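S12 family peptidase (Streptomyces sp. 82F2, PDB 3WWX) probably hydrolyses amide bonds of D-amino acid substrates, as a D-stereospecific amidohydrolase of the serine beta-lactamase-like S12 peptidase family. Local coordinates at residues G84-I96 with V140-P152. Sequence-based numbering, arbitrary orientation.
Sequences GVVRGNGHDGRKI and VAVAMAHEPDFTP
The imidazole of His91 is clamped between Met144 and Pro148: Met144 CE stands 3.4 Å from the ring centroid over one face, and Pro148 CG lies 3.7 Å from the centroid over the opposite face, both CH-pi contacts close to the ring normal. Bends at chi2 and chi3 (-62° and 101°) curl the Met144 chain so that its methyl lies over the ring centre, with SD approaching obliquely. At the edge, in plane, lie Gly88 O and His146 O. His91 ND1 donates to Gly88 O at 2.9 Å, and His91 N reaches the same carbonyl, closing the turn through Asn89 and Gly90; at the other ring nitrogen, NE2 is hydrogen-bonded to the backbone N-H of Tyr109, which must be the donor. Beside this sandwich, the Asn89 amide gives a nearly straight bond from ND2 to Ala145 O (3.0 Å, 166°), with the acceptor in the amide plane. CA-H...O contacts from Gly88 to Met144 O and from Glu147 to Asn89 O mark where the backbones run close. Farther along, Ile96 CG1 presses on Pro152 CG at 3.4 Å, tight for two carbons, while Val85 CG1 meets Val140 CG1. The contact thus fastens the loop between helices 78-81 and 98-102 to helix 136-144 and the chain that follows it. Bonded at both nitrogens and covered on both faces, the His91 ring is fixed in rotation, consistent with a neutral imidazole protonated on ND1.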
ATOM      1  N   GLY A  84       3.564  22.101  14.611  1.00 16.65           N
ATOM      2  CA  GLY A  84       4.310  21.521  15.711  1.00 18.98           C
ATOM      3  C   GLY A  84       4.465  20.010  15.710  1.00 16.49           C
ATOM      4  O   GLY A  84       5.129  19.472  16.579  1.00 18.71           O
ATOM      5  N   VAL A  85       3.875  19.325  14.737  1.00 17.42           N
ATOM      6  CA  VAL A  85       3.826  17.861  14.771  1.00 16.00           C
ATOM      7  C   VAL A  85       5.126  17.237  14.301  1.00 15.20           C
ATOM      8  O   VAL A  85       5.563  16.231  14.861  1.00 14.40           O
ATOM      9  CB  VAL A  85       2.647  17.337  13.918  1.00 14.01           C
ATOM     10  CG1 VAL A  85       2.641  15.790  13.810  1.00 13.92           C
ATOM     11  CG2 VAL A  85       1.342  17.815  14.520  1.00 16.40           C
ATOM     12  N   VAL A  86       5.727  17.796  13.259  1.00 15.51           N
ATOM     13  CA  VAL A  86       6.966  17.244  12.707  1.00 14.68           C
ATOM     14  C   VAL A  86       8.119  18.160  13.126  1.00 15.26           C
ATOM     15  O   VAL A  86       8.440  19.106  12.411  1.00 16.23           O
ATOM     16  CB  VAL A  86       6.855  17.106  11.168  1.00 14.99           C
ATOM     17  CG1 VAL A  86       8.132  16.500  10.579  1.00 14.87           C
ATOM     18  CG2 VAL A  86       5.646  16.236  10.785  1.00 17.46           C
ATOM     19  N   ARG A  87       8.718  17.915  14.305  1.00 15.21           N
ATOM     20  CA  ARG A  87       9.768  18.803  14.856  1.00 16.89           C
ATOM     21  C   ARG A  87      10.955  18.106  15.560  1.00 20.11           C
ATOM     22  O   ARG A  87      11.879  18.750  16.047  1.00 21.61           O
ATOM     23  CB  ARG A  87       9.147  19.768  15.888  1.00 21.65           C
ATOM     24  CG  ARG A  87       8.131  20.719  15.318  1.00 23.65           C
ATOM     25  CD  ARG A  87       8.778  21.693  14.342  1.00 28.95           C
ATOM     26  NE  ARG A  87       7.917  22.849  14.111  1.00 28.07           N
ATOM     27  CZ  ARG A  87       7.922  23.948  14.862  1.00 36.65           C
ATOM     28  NH1 ARG A  87       8.758  24.060  15.891  1.00 35.23           N
ATOM     29  NH2 ARG A  87       7.092  24.939  14.583  1.00 30.78           N
ATOM     30  N   GLY A  88      10.933  16.798  15.624  1.00 14.47           N
ATOM     31  CA  GLY A  88      11.834  16.101  16.528  1.00 13.13           C
ATOM     32  C   GLY A  88      13.193  15.770  15.971  1.00 11.59           C
ATOM     33  O   GLY A  88      13.310  15.261  14.865  1.00 11.47           O
ATOM     34  N   ASN A  89      14.238  16.055  16.749  1.00 12.42           N
ATOM     35  CA  ASN A  89      15.600  15.633  16.470  1.00 12.52           C
ATOM     36  C   ASN A  89      16.046  15.897  15.030  1.00 12.78           C
ATOM     37  O   ASN A  89      16.641  15.022  14.403  1.00 13.22           O
ATOM     38  CB  ASN A  89      15.754  14.141  16.821  1.00 11.17           C
ATOM     39  CG  ASN A  89      17.173  13.763  17.249  1.00 15.91           C
ATOM     40  OD1 ASN A  89      18.102  14.548  17.113  1.00 17.35           O
ATOM     41  ND2 ASN A  89      17.342  12.540  17.756  1.00 12.45           N
ATOM     42  N   GLY A  90      15.716  17.081  14.512  1.00 14.30           N
ATOM     43  CA  GLY A  90      16.100  17.482  13.173  1.00 14.62           C
ATOM     44  C   GLY A  90      14.970  17.449  12.159  1.00 16.95           C
ATOM     45  O   GLY A  90      15.058  18.079  11.100  1.00 16.65           O
ATOM     46  N   HIS A  91      13.915  16.701  12.446  1.00 14.31           N
ATOM     47  CA  HIS A  91      12.740  16.741  11.582  1.00 13.46           C
ATOM     48  C   HIS A  91      12.136  18.131  11.618  1.00 17.54           C
ATOM     49  O   HIS A  91      12.010  18.728  12.679  1.00 16.21           O
ATOM     50  CB  HIS A  91      11.686  15.742  12.065  1.00 12.21           C
ATOM     51  CG  HIS A  91      12.018  14.309  11.771  1.00 13.62           C
ATOM     52  ND1 HIS A  91      12.618  13.456  12.687  1.00 11.71           N
ATOM     53  CD2 HIS A  91      11.827  13.569  10.655  1.00 11.99           C
ATOM     54  CE1 HIS A  91      12.755  12.263  12.150  1.00 11.17           C
ATOM     55  NE2 HIS A  91      12.283  12.307  10.911  1.00 11.34           N
ATOM     56  N   ASP A  92      11.706  18.639  10.468  1.00 13.69           N
ATOM     57  CA  ASP A  92      11.160  19.983  10.420  1.00 14.59           C
ATOM     58  C   ASP A  92      10.078  20.126   9.362  1.00 13.80           C
ATOM     59  O   ASP A  92      10.363  20.284   8.160  1.00 13.35           O
ATOM     60  CB  ASP A  92      12.285  20.972  10.123  1.00 18.64           C
ATOM     61  CG  ASP A  92      11.867  22.405  10.327  1.00 20.18           C
ATOM     62  OD1 ASP A  92      10.654  22.646  10.524  1.00 17.69           O
ATOM     63  OD2 ASP A  92      12.763  23.282  10.289  1.00 20.93           O
ATOM     64  N   GLY A  93       8.838  20.073   9.819  1.00 14.43           N
ATOM     65  CA  GLY A  93       7.702  20.214   8.933  1.00 14.65           C
ATOM     66  C   GLY A  93       7.606  21.562   8.245  1.00 15.77           C
ATOM     67  O   GLY A  93       6.809  21.704   7.317  1.00 14.93           O
ATOM     68  N   ARG A  94       8.394  22.543   8.687  1.00 16.58           N
ATOM     69  CA  ARG A  94       8.426  23.829   7.993  1.00 18.00           C
ATOM     70  C   ARG A  94       9.145  23.705   6.650  1.00 19.45           C
ATOM     71  O   ARG A  94       8.972  24.557   5.772  1.00 21.94           O
ATOM     72  CB  ARG A  94       9.128  24.899   8.860  1.00 20.54           C
ATOM     73  CG  ARG A  94       8.405  25.259  10.142  1.00 21.55           C
ATOM     74  CD  ARG A  94       9.359  25.858  11.217  1.00 27.88           C
ATOM     75  NE  ARG A  94      10.199  24.845  11.865  1.00 31.10           N
ATOM     76  CZ  ARG A  94      10.687  24.938  13.109  1.00 35.28           C
ATOM     77  NH1 ARG A  94      10.417  25.999  13.863  1.00 35.72           N
ATOM     78  NH2 ARG A  94      11.447  23.963  13.611  1.00 30.32           N
ATOM     79  N   LYS A  95       9.947  22.650   6.492  1.00 16.34           N
ATOM     80  CA  LYS A  95      10.827  22.486   5.344  1.00 16.23           C
ATOM     81  C   LYS A  95      10.424  21.294   4.474  1.00 16.48           C
ATOM     82  O   LYS A  95      11.119  20.944   3.517  1.00 21.09           O
ATOM     83  CB  LYS A  95      12.263  22.262   5.819  1.00 21.54           C
ATOM     84  CG  LYS A  95      12.787  23.314   6.779  1.00 30.17           C
ATOM     85  CD  LYS A  95      12.826  24.687   6.145  1.00 29.84           C
ATOM     86  CE  LYS A  95      13.528  25.693   7.060  1.00 35.17           C
ATOM     87  NZ  LYS A  95      12.844  25.839   8.382  1.00 36.88           N
ATOM     88  N   ILE A  96       9.324  20.656   4.844  1.00 15.23           N
ATOM     89  CA  ILE A  96       8.842  19.451   4.160  1.00 15.51           C
ATOM     90  C   ILE A  96       7.451  19.737   3.638  1.00 15.09           C
ATOM     91  O   ILE A  96       6.620  20.270   4.371  1.00 16.25           O
ATOM     92  CB  ILE A  96       8.739  18.271   5.141  1.00 13.60           C
ATOM     93  CG1 ILE A  96      10.115  17.876   5.677  1.00 13.87           C
ATOM     94  CG2 ILE A  96       8.102  17.037   4.452  1.00 14.22           C
ATOM     95  CD1 ILE A  96      10.058  16.987   6.908  1.00 14.78           C
ATOM     96  N   VAL A 140       3.536   8.832  14.923  1.00  9.57           N
ATOM     97  CA  VAL A 140       4.428   9.925  14.562  1.00 11.18           C
ATOM     98  C   VAL A 140       5.397  10.191  15.727  1.00 10.73           C
ATOM     99  O   VAL A 140       6.596  10.408  15.507  1.00 10.53           O
ATOM    100  CB  VAL A 140       3.628  11.173  14.172  1.00 11.27           C
ATOM    101  CG1 VAL A 140       4.542  12.366  13.982  1.00 12.69           C
ATOM    102  CG2 VAL A 140       2.799  10.908  12.903  1.00 11.53           C
ATOM    103  N   ALA A 141       4.909  10.147  16.960  1.00 11.16           N
ATOM    104  CA  ALA A 141       5.794  10.358  18.117  1.00 11.56           C
ATOM    105  C   ALA A 141       6.954   9.379  18.121  1.00 10.71           C
ATOM    106  O   ALA A 141       8.097   9.758  18.435  1.00 11.83           O
ATOM    107  CB  ALA A 141       5.019  10.225  19.429  1.00 11.50           C
ATOM    108  N   VAL A 142       6.683   8.123  17.788  1.00 11.10           N
ATOM    109  CA  VAL A 142       7.729   7.122  17.738  1.00  9.97           C
ATOM    110  C   VAL A 142       8.857   7.582  16.798  1.00 11.22           C
ATOM    111  O   VAL A 142      10.048   7.486  17.123  1.00 11.04           O
ATOM    112  CB  VAL A 142       7.159   5.753  17.290  1.00  9.37           C
ATOM    113  CG1 VAL A 142       8.257   4.776  16.921  1.00 11.00           C
ATOM    114  CG2 VAL A 142       6.291   5.160  18.376  1.00 12.50           C
ATOM    115  N   ALA A 143       8.490   8.080  15.632  1.00  9.74           N
ATOM    116  CA  ALA A 143       9.466   8.561  14.661  1.00  9.81           C
ATOM    117  C   ALA A 143      10.214   9.800  15.104  1.00 10.20           C
ATOM    118  O   ALA A 143      11.385   9.962  14.770  1.00 10.65           O
ATOM    119  CB  ALA A 143       8.774   8.811  13.310  1.00 10.59           C
ATOM    120  N   MET A 144       9.550  10.669  15.862  1.00  9.70           N
ATOM    121  CA  MET A 144      10.103  11.980  16.202  1.00 10.05           C
ATOM    122  C   MET A 144      11.166  11.937  17.302  1.00 11.09           C
ATOM    123  O   MET A 144      11.764  12.965  17.610  1.00 11.59           O
ATOM    124  CB  MET A 144       8.973  12.940  16.556  1.00 11.25           C
ATOM    125  CG  MET A 144       8.063  13.266  15.355  1.00 11.62           C
ATOM    126  SD  MET A 144       8.869  14.087  13.980  1.00 11.91           S
ATOM    127  CE  MET A 144       9.125  12.717  12.839  1.00 12.98           C
ATOM    128  N   ALA A 145      11.441  10.764  17.851  1.00 10.75           N
ATOM    129  CA  ALA A 145      12.598  10.595  18.728  1.00 11.57           C
ATOM    130  C   ALA A 145      13.895  10.637  17.936  1.00 13.14           C
ATOM    131  O   ALA A 145      14.967  10.881  18.493  1.00 13.36           O
ATOM    132  CB  ALA A 145      12.493   9.279  19.461  1.00 13.39           C
ATOM    133  N   HIS A 146      13.792  10.429  16.627  1.00 10.80           N
ATOM    134  CA  HIS A 146      14.946  10.097  15.815  1.00 11.22           C
ATOM    135  C   HIS A 146      15.284  11.171  14.807  1.00 10.22           C
ATOM    136  O   HIS A 146      14.450  12.005  14.471  1.00 10.88           O
ATOM    137  CB  HIS A 146      14.656   8.817  15.034  1.00 12.89           C
ATOM    138  CG  HIS A 146      14.300   7.656  15.897  1.00 11.64           C
ATOM    139  ND1 HIS A 146      15.225   7.047  16.725  1.00 17.59           N
ATOM    140  CD2 HIS A 146      13.128   7.013  16.106  1.00  9.61           C
ATOM    141  CE1 HIS A 146      14.641   6.058  17.378  1.00 19.21           C
ATOM    142  NE2 HIS A 146      13.368   6.008  17.011  1.00 13.35           N
ATOM    143  N   GLU A 147      16.516  11.126  14.304  1.00 12.49           N
ATOM    144  CA  GLU A 147      16.947  12.021  13.248  1.00 14.27           C
ATOM    145  C   GLU A 147      16.332  11.599  11.922  1.00 11.70           C
ATOM    146  O   GLU A 147      16.123  10.429  11.686  1.00 11.83           O
ATOM    147  CB  GLU A 147      18.476  11.969  13.132  1.00 14.44           C
ATOM    148  CG  GLU A 147      19.090  13.057  12.287  1.00 25.34           C
ATOM    149  CD  GLU A 147      20.618  13.088  12.372  1.00 29.35           C
ATOM    150  OE1 GLU A 147      21.257  12.008  12.465  1.00 28.21           O
ATOM    151  OE2 GLU A 147      21.171  14.206  12.340  1.00 28.34           O
ATOM    152  N   PRO A 148      16.072  12.554  11.031  1.00 12.09           N
ATOM    153  CA  PRO A 148      15.658  12.181   9.675  1.00 11.12           C
ATOM    154  C   PRO A 148      16.684  11.328   8.963  1.00 12.54           C
ATOM    155  O   PRO A 148      17.866  11.335   9.303  1.00 12.82           O
ATOM    156  CB  PRO A 148      15.556  13.537   8.963  1.00 14.02           C
ATOM    157  CG  PRO A 148      15.385  14.525  10.033  1.00 15.99           C
ATOM    158  CD  PRO A 148      16.164  14.014  11.195  1.00 14.01           C
ATOM    159  N   ASP A 149      16.249  10.606   7.939  1.00 12.49           N
ATOM    160  CA  ASP A 149      17.180   9.886   7.064  1.00 11.53           C
ATOM    161  C   ASP A 149      18.018  10.825   6.189  1.00 12.29           C
ATOM    162  O   ASP A 149      19.165  10.506   5.862  1.00 17.04           O
ATOM    163  CB  ASP A 149      16.407   8.889   6.190  1.00 12.66           C
ATOM    164  CG  ASP A 149      15.866   7.726   6.974  1.00 14.09           C
ATOM    165  OD1 ASP A 149      16.604   7.123   7.769  1.00 14.34           O
ATOM    166  OD2 ASP A 149      14.672   7.422   6.793  1.00 15.08           O
ATOM    167  N   PHE A 150      17.430  11.943   5.785  1.00 13.11           N
ATOM    168  CA  PHE A 150      18.108  12.896   4.924  1.00 14.40           C
ATOM    169  C   PHE A 150      17.349  14.213   4.930  1.00 12.83           C
ATOM    170  O   PHE A 150      16.221  14.299   5.427  1.00 13.99           O
ATOM    171  CB  PHE A 150      18.284  12.333   3.501  1.00 14.32           C
ATOM    172  CG  PHE A 150      17.025  11.816   2.883  1.00 14.04           C
ATOM    173  CD1 PHE A 150      16.155  12.682   2.261  1.00 14.54           C
ATOM    174  CD2 PHE A 150      16.729  10.462   2.898  1.00 15.05           C
ATOM    175  CE1 PHE A 150      15.013  12.226   1.679  1.00 15.86           C
ATOM    176  CE2 PHE A 150      15.575   9.995   2.309  1.00 13.35           C
ATOM    177  CZ  PHE A 150      14.723  10.877   1.708  1.00 12.99           C
ATOM    178  N   THR A 151      17.987  15.253   4.387  1.00 16.96           N
ATOM    179  CA  THR A 151      17.387  16.571   4.289  1.00 17.39           C
ATOM    180  C   THR A 151      16.260  16.511   3.262  1.00 14.43           C
ATOM    181  O   THR A 151      16.384  15.833   2.246  1.00 16.36           O
ATOM    182  CB  THR A 151      18.444  17.638   3.869  1.00 23.03           C
ATOM    183  OG1 THR A 151      18.900  17.366   2.546  1.00 33.38           O
ATOM    184  CG2 THR A 151      19.625  17.603   4.783  1.00 26.70           C
ATOM    185  N   PRO A 152      15.156  17.216   3.526  1.00 16.04           N
ATOM    186  CA  PRO A 152      14.012  17.095   2.617  1.00 15.32           C
ATOM    187  C   PRO A 152      14.369  17.331   1.160  1.00 18.41           C
ATOM    188  O   PRO A 152      15.076  18.288   0.842  1.00 17.63           O
ATOM    189  CB  PRO A 152      13.054  18.159   3.138  1.00 18.23           C
ATOM    190  CG  PRO A 152      13.351  18.221   4.606  1.00 19.10           C
ATOM    191  CD  PRO A 152      14.844  18.055   4.694  1.00 18.59           C
TER